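Local coordinates for glycosyl hydrolase family 2, TIM barrel domain protein (Parabacteroides merdae ATCC 43184, PDB 6DXU), which probably hydrolyses beta-glucuronides in the human gut as a family 2 glycoside hydrolase, a bacterial beta-glucuronidase, at residues V241-Y244 and P250-S253; N274-L277 and P283-Y286. One frame throughout, in Å; residues are numbered along the deposited sequence.

Contact 1: residues V241-Y244 and P250-S253. With BCN (bicine), chain M.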
ATOM      1  N   VAL D 241       4.728  33.424  33.998  1.00 28.93           N
ATOM      2  CA  VAL D 241       6.076  33.424  33.446  1.00 23.22           C
ATOM      3  C   VAL D 241       6.951  34.197  34.423  1.00 29.43           C
ATOM      4  O   VAL D 241       6.663  35.363  34.723  1.00 26.14           O
ATOM      5  CB  VAL D 241       6.121  34.072  32.054  1.00 28.44           C
ATOM      6  CG1 VAL D 241       7.534  34.015  31.479  1.00 29.34           C
ATOM      7  CG2 VAL D 241       5.120  33.409  31.115  1.00 36.99           C
ATOM      8  N   SER D 242       7.997  33.554  34.938  1.00 24.60           N
ATOM      9  CA  SER D 242       8.947  34.211  35.828  1.00 29.44           C
ATOM     10  C   SER D 242      10.359  33.961  35.327  1.00 31.51           C
ATOM     11  O   SER D 242      10.680  32.853  34.882  1.00 31.36           O
ATOM     12  CB  SER D 242       8.805  33.712  37.267  1.00 27.11           C
ATOM     13  OG  SER D 242       7.500  33.973  37.762  1.00 30.15           O
ATOM     14  N   VAL D 243      11.205  34.986  35.412  1.00 27.34           N
ATOM     15  CA  VAL D 243      12.596  34.892  34.984  1.00 22.10           C
ATOM     16  C   VAL D 243      13.505  35.198  36.169  1.00 28.07           C
ATOM     17  O   VAL D 243      13.333  36.215  36.847  1.00 26.40           O
ATOM     18  CB  VAL D 243      12.882  35.834  33.806  1.00 24.49           C
ATOM     19  CG1 VAL D 243      14.349  35.783  33.434  1.00 28.44           C
ATOM     20  CG2 VAL D 243      12.012  35.443  32.629  1.00 33.44           C
ATOM     21  N   TYR D 244      14.467  34.319  36.415  1.00 25.50           N
ATOM     22  CA  TYR D 244      15.419  34.485  37.501  1.00 28.60           C
ATOM     23  C   TYR D 244      16.805  34.694  36.919  1.00 30.35           C
ATOM     24  O   TYR D 244      17.143  34.152  35.861  1.00 27.67           O
ATOM     25  CB  TYR D 244      15.433  33.276  38.430  1.00 26.73           C
ATOM     26  CG  TYR D 244      14.101  32.943  39.055  1.00 27.90           C
ATOM     27  CD1 TYR D 244      13.778  33.393  40.335  1.00 32.20           C
ATOM     28  CD2 TYR D 244      13.174  32.161  38.381  1.00 32.39           C
ATOM     29  CE1 TYR D 244      12.564  33.075  40.917  1.00 35.14           C
ATOM     30  CE2 TYR D 244      11.967  31.833  38.953  1.00 33.50           C
ATOM     31  CZ  TYR D 244      11.660  32.289  40.216  1.00 34.49           C
ATOM     32  OH  TYR D 244      10.444  31.958  40.769  1.00 36.94           O
ATOM     33  N   PRO D 250      14.547  36.714  41.281  1.00 36.03           N
ATOM     34  CA  PRO D 250      13.549  37.019  40.242  1.00 30.65           C
ATOM     35  C   PRO D 250      13.765  38.416  39.681  1.00 35.72           C
ATOM     36  O   PRO D 250      13.951  39.382  40.427  1.00 34.83           O
ATOM     37  CB  PRO D 250      12.214  36.908  40.989  1.00 34.94           C
ATOM     38  CG  PRO D 250      12.568  37.120  42.426  1.00 36.12           C
ATOM     39  CD  PRO D 250      13.936  36.538  42.611  1.00 35.46           C
ATOM     40  N   VAL D 251      13.744  38.520  38.356  1.00 26.18           N
ATOM     41  CA  VAL D 251      13.826  39.811  37.681  1.00 33.45           C
ATOM     42  C   VAL D 251      12.575  40.146  36.888  1.00 39.04           C
ATOM     43  O   VAL D 251      12.440  41.293  36.429  1.00 36.80           O
ATOM     44  CB  VAL D 251      15.060  39.886  36.757  1.00 34.79           C
ATOM     45  CG1 VAL D 251      16.310  39.528  37.537  1.00 35.75           C
ATOM     46  CG2 VAL D 251      14.884  38.958  35.576  1.00 36.81           C
ATOM     47  N   PHE D 252      11.657  39.198  36.714  1.00 31.60           N
ATOM     48  CA  PHE D 252      10.454  39.420  35.929  1.00 33.69           C
ATOM     49  C   PHE D 252       9.436  38.372  36.335  1.00 32.36           C
ATOM     50  O   PHE D 252       9.781  37.203  36.530  1.00 28.35           O
ATOM     51  CB  PHE D 252      10.758  39.349  34.428  1.00 34.65           C
ATOM     52  CG  PHE D 252       9.545  39.423  33.543  1.00 33.93           C
ATOM     53  CD1 PHE D 252       9.127  40.634  33.017  1.00 34.57           C
ATOM     54  CD2 PHE D 252       8.830  38.274  33.220  1.00 33.29           C
ATOM     55  CE1 PHE D 252       8.013  40.712  32.196  1.00 34.96           C
ATOM     56  CE2 PHE D 252       7.712  38.343  32.396  1.00 34.47           C
ATOM     57  CZ  PHE D 252       7.303  39.563  31.884  1.00 36.65           C
ATOM     58  N   SER D 253       8.186  38.797  36.457  1.00 30.52           N
ATOM     59  CA  SER D 253       7.107  37.857  36.706  1.00 33.16           C
ATOM     60  C   SER D 253       5.815  38.460  36.178  1.00 40.15           C
ATOM     61  O   SER D 253       5.529  39.641  36.407  1.00 33.46           O
ATOM     62  CB  SER D 253       6.991  37.532  38.196  1.00 36.78           C
ATOM     63  OG  SER D 253       6.240  36.347  38.401  1.00 42.00           O
TER
HETATM   64  N1  BCN M 902      12.042  43.681  32.884  1.00 50.32           N
HETATM   65  C1  BCN M 902      11.421  43.382  31.606  1.00 52.79           C
HETATM   66  C2  BCN M 902      10.401  44.416  31.126  1.00 54.44           C
HETATM   67  O21 BCN M 902       9.972  45.307  31.903  1.00 65.13           O
HETATM   68  O22 BCN M 902       9.992  44.362  29.930  1.00 45.11           O
HETATM   69  C3  BCN M 902      13.220  42.819  32.996  1.00 51.93           C
HETATM   70  C4  BCN M 902      14.177  43.296  34.097  1.00 46.04           C
HETATM   71  O4  BCN M 902      14.897  44.416  33.653  1.00 50.26           O
HETATM   72  C5  BCN M 902      11.109  43.257  33.919  1.00 52.32           C
HETATM   73  C6  BCN M 902      10.921  44.332  34.986  1.00 58.96           C
HETATM   74  O6  BCN M 902      10.283  43.736  36.085  1.00 58.89           O
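Val243 and Phe252 form the hydrogen-bonded pair at the centre of this antiparallel contact, whose strand axes pass 4.6 Å apart at 164°. Val243 N donates to Phe252 O at 2.9 Å. In return, Val243 O takes a bond from Val251 N at 2.8 Å and only a weak one from Phe252 N. Two residues thus face one, the classic beta bulge, and beyond it the register moves on to Tyr244 opposite Pro250.

Burial separates the two sides. On that of Val243 and Phe252, both side chains rest on Met270 of strand 263-273, and the buried Val241 packs on Leu267 and Ala268 of the same strand. Phe252 CG stands anti to its own N (chi1 174°), and CE2 lies 4.4 Å from Val241 CG1. Its CD1 edge meets bicine C5 at 3.4 Å, nearly in the ring plane. With an alanine here, Val241, Met270 and the bicine carbons would probably lose their aromatic neighbour.

The other face is more polar and more open to solvent, with Pro250 and Ser253 exposed. Ser242 OG and Ser253 OG share a hydrogen bond of 2.8 Å, while the Tyr244 and Pro250 side chains cross, CE1 to CB 3.8 Å, and Tyr244 OH bonds Glu289.

Bicine O6 makes just a weak bond to Val251 O, so this hairpin probably offers the ligand chiefly carbon contact; Lys271 O is a further hydrogen-bond partner.

Contact 2: residues N274-L277 and P283-Y286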
ATOM      1  N   ASN D 274      21.322  45.797  31.242  1.00 27.76           N
ATOM      2  CA  ASN D 274      22.559  45.261  31.805  1.00 26.84           C
ATOM      3  C   ASN D 274      22.464  43.773  32.096  1.00 28.33           C
ATOM      4  O   ASN D 274      22.777  43.331  33.227  1.00 27.89           O
ATOM      5  CB  ASN D 274      22.947  46.016  33.071  1.00 28.63           C
ATOM      6  CG  ASN D 274      22.976  47.509  32.884  1.00 34.89           C
ATOM      7  OD1 ASN D 274      23.612  48.012  31.959  1.00 35.66           O
ATOM      8  ND2 ASN D 274      22.283  48.237  33.769  1.00 30.25           N
ATOM      9  N   PRO D 275      22.095  42.941  31.131  1.00 27.36           N
ATOM     10  CA  PRO D 275      21.997  41.507  31.418  1.00 29.78           C
ATOM     11  C   PRO D 275      23.374  40.935  31.715  1.00 28.76           C
ATOM     12  O   PRO D 275      24.395  41.426  31.230  1.00 30.42           O
ATOM     13  CB  PRO D 275      21.407  40.920  30.129  1.00 26.24           C
ATOM     14  CG  PRO D 275      21.885  41.848  29.061  1.00 29.54           C
ATOM     15  CD  PRO D 275      21.898  43.235  29.702  1.00 24.68           C
ATOM     16  N   VAL D 276      23.398  39.912  32.567  1.00 26.50           N
ATOM     17  CA  VAL D 276      24.626  39.160  32.789  1.00 28.44           C
ATOM     18  C   VAL D 276      24.902  38.266  31.588  1.00 29.50           C
ATOM     19  O   VAL D 276      24.037  37.489  31.157  1.00 31.84           O
ATOM     20  CB  VAL D 276      24.522  38.344  34.083  1.00 34.28           C
ATOM     21  CG1 VAL D 276      25.794  37.568  34.296  1.00 34.32           C
ATOM     22  CG2 VAL D 276      24.242  39.276  35.264  1.00 37.59           C
ATOM     23  N   LEU D 277      26.104  38.373  31.032  1.00 29.53           N
ATOM     24  CA  LEU D 277      26.408  37.695  29.784  1.00 29.10           C
ATOM     25  C   LEU D 277      26.947  36.293  30.040  1.00 28.14           C
ATOM     26  O   LEU D 277      27.659  36.050  31.017  1.00 34.77           O
ATOM     27  CB  LEU D 277      27.414  38.495  28.956  1.00 32.98           C
ATOM     28  CG  LEU D 277      27.009  39.927  28.583  1.00 31.88           C
ATOM     29  CD1 LEU D 277      27.949  40.492  27.519  1.00 29.32           C
ATOM     30  CD2 LEU D 277      25.569  39.958  28.080  1.00 31.90           C
ATOM     31  N   PRO D 283      30.430  30.998  32.512  1.00 26.55           N
ATOM     32  CA  PRO D 283      29.111  30.634  31.969  1.00 26.64           C
ATOM     33  C   PRO D 283      28.040  30.949  32.999  1.00 33.56           C
ATOM     34  O   PRO D 283      28.061  30.419  34.110  1.00 44.04           O
ATOM     35  CB  PRO D 283      29.230  29.124  31.721  1.00 25.77           C
ATOM     36  CG  PRO D 283      30.289  28.675  32.685  1.00 27.96           C
ATOM     37  CD  PRO D 283      31.260  29.817  32.802  1.00 26.52           C
ATOM     38  N   GLN D 284      27.144  31.863  32.658  1.00 27.74           N
ATOM     39  CA  GLN D 284      26.080  32.252  33.572  1.00 30.83           C
ATOM     40  C   GLN D 284      24.769  32.191  32.810  1.00 26.43           C
ATOM     41  O   GLN D 284      24.693  32.667  31.676  1.00 25.42           O
ATOM     42  CB  GLN D 284      26.333  33.651  34.163  1.00 31.38           C
ATOM     43  CG  GLN D 284      27.566  33.679  35.069  1.00 36.44           C
ATOM     44  CD  GLN D 284      27.747  34.989  35.820  1.00 44.85           C
ATOM     45  OE1 GLN D 284      28.272  35.963  35.283  1.00 47.50           O
ATOM     46  NE2 GLN D 284      27.330  35.007  37.078  1.00 43.54           N
ATOM     47  N   LEU D 285      23.749  31.603  33.430  1.00 25.13           N
ATOM     48  CA  LEU D 285      22.477  31.341  32.781  1.00 25.40           C
ATOM     49  C   LEU D 285      21.338  31.998  33.547  1.00 24.88           C
ATOM     50  O   LEU D 285      21.345  32.058  34.778  1.00 28.78           O
ATOM     51  CB  LEU D 285      22.221  29.825  32.697  1.00 26.28           C
ATOM     52  CG  LEU D 285      23.351  29.049  32.020  1.00 28.88           C
ATOM     53  CD1 LEU D 285      23.332  27.577  32.415  1.00 29.69           C
ATOM     54  CD2 LEU D 285      23.136  29.207  30.544  1.00 26.30           C
ATOM     55  N   TYR D 286      20.342  32.441  32.805  1.00 23.69           N
ATOM     56  CA  TYR D 286      19.058  32.823  33.363  1.00 23.74           C
ATOM     57  C   TYR D 286      18.126  31.616  33.356  1.00 30.17           C
ATOM     58  O   TYR D 286      18.318  30.657  32.604  1.00 29.03           O
ATOM     59  CB  TYR D 286      18.430  33.953  32.553  1.00 24.88           C
ATOM     60  CG  TYR D 286      19.051  35.315  32.781  1.00 28.14           C
ATOM     61  CD1 TYR D 286      18.407  36.264  33.561  1.00 32.24           C
ATOM     62  CD2 TYR D 286      20.286  35.640  32.237  1.00 26.22           C
ATOM     63  CE1 TYR D 286      18.969  37.513  33.784  1.00 36.03           C
ATOM     64  CE2 TYR D 286      20.862  36.884  32.451  1.00 32.87           C
ATOM     65  CZ  TYR D 286      20.191  37.818  33.225  1.00 35.23           C
ATOM     66  OH  TYR D 286      20.741  39.059  33.451  1.00 32.72           O
TER
HETATM   67  O   HOH W   1      23.268  34.951  30.418  1.00 22.43           O
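The Tyr286 ring meets segment 274-277 at its edge, and it also packs edge-to-face with the ring of Phe307. Val276 N lies in the ring plane beyond the hydroxyl, and its N-H points to Tyr286 OH across 2.9 Å with an angle of 162°. Val276 O is near the same plane, 3.5 Å from Tyr286 CE2, so both polar atoms of the valine backbone border the phenol. A water also sits at the ring edge in plane; it donates to Val276 O at 2.8 Å and to Gln284 O at 3.0 Å, bridging the two backbones. Pro275 CA sits obliquely to the ring, 3.4 Å from Tyr286 OH.

With CG beside the backbone N (chi1 -75°), the tyrosine ring extends toward the opposite segment and delivers its hydroxyl to Val276 N. Val276 aims CB toward segment 283-286 and divides its branches: CG2 lies near the phenol hydroxyl, while CG1, anti to the backbone N, meets the amide end of Gln284. There CG1 is 3.1 Å from Gln284 OE1, an unusually short approach of methyl and amide oxygen that is not counted as a hydrogen bond.

The contact folds the connection between strand 263-273 and strand 286-294 back on itself, with Tyr286 at the start of the latter. Tyr286 joins its backbone to Phe305 on strand 297-305, while Pro275 and Leu277 rest on Leu213 of strand 203-213.

In the fold
Both contacts lie within one glycosyl hydrolase family 2 region, and both are partly buried, their centres 14 Å apart. Contact 1 joins neighbouring strands of a four-stranded antiparallel sheet at its outermost strand, 250-259; contact 2 closes the irregular connection that leads into strand 286-294 of that same sheet. Their chemistry follows this difference: regular backbone pairing, interrupted by a bulge, holds 241-244 to 250-253, whereas a phenol hydroxyl and a bridging water hold 274-277 to 283-286. Tyr286 ties them together, since its CD1 packs 3.4 Å from Tyr244 O. Bicine touches contact 1 directly but stays about 8 Å from the side chain of Tyr286.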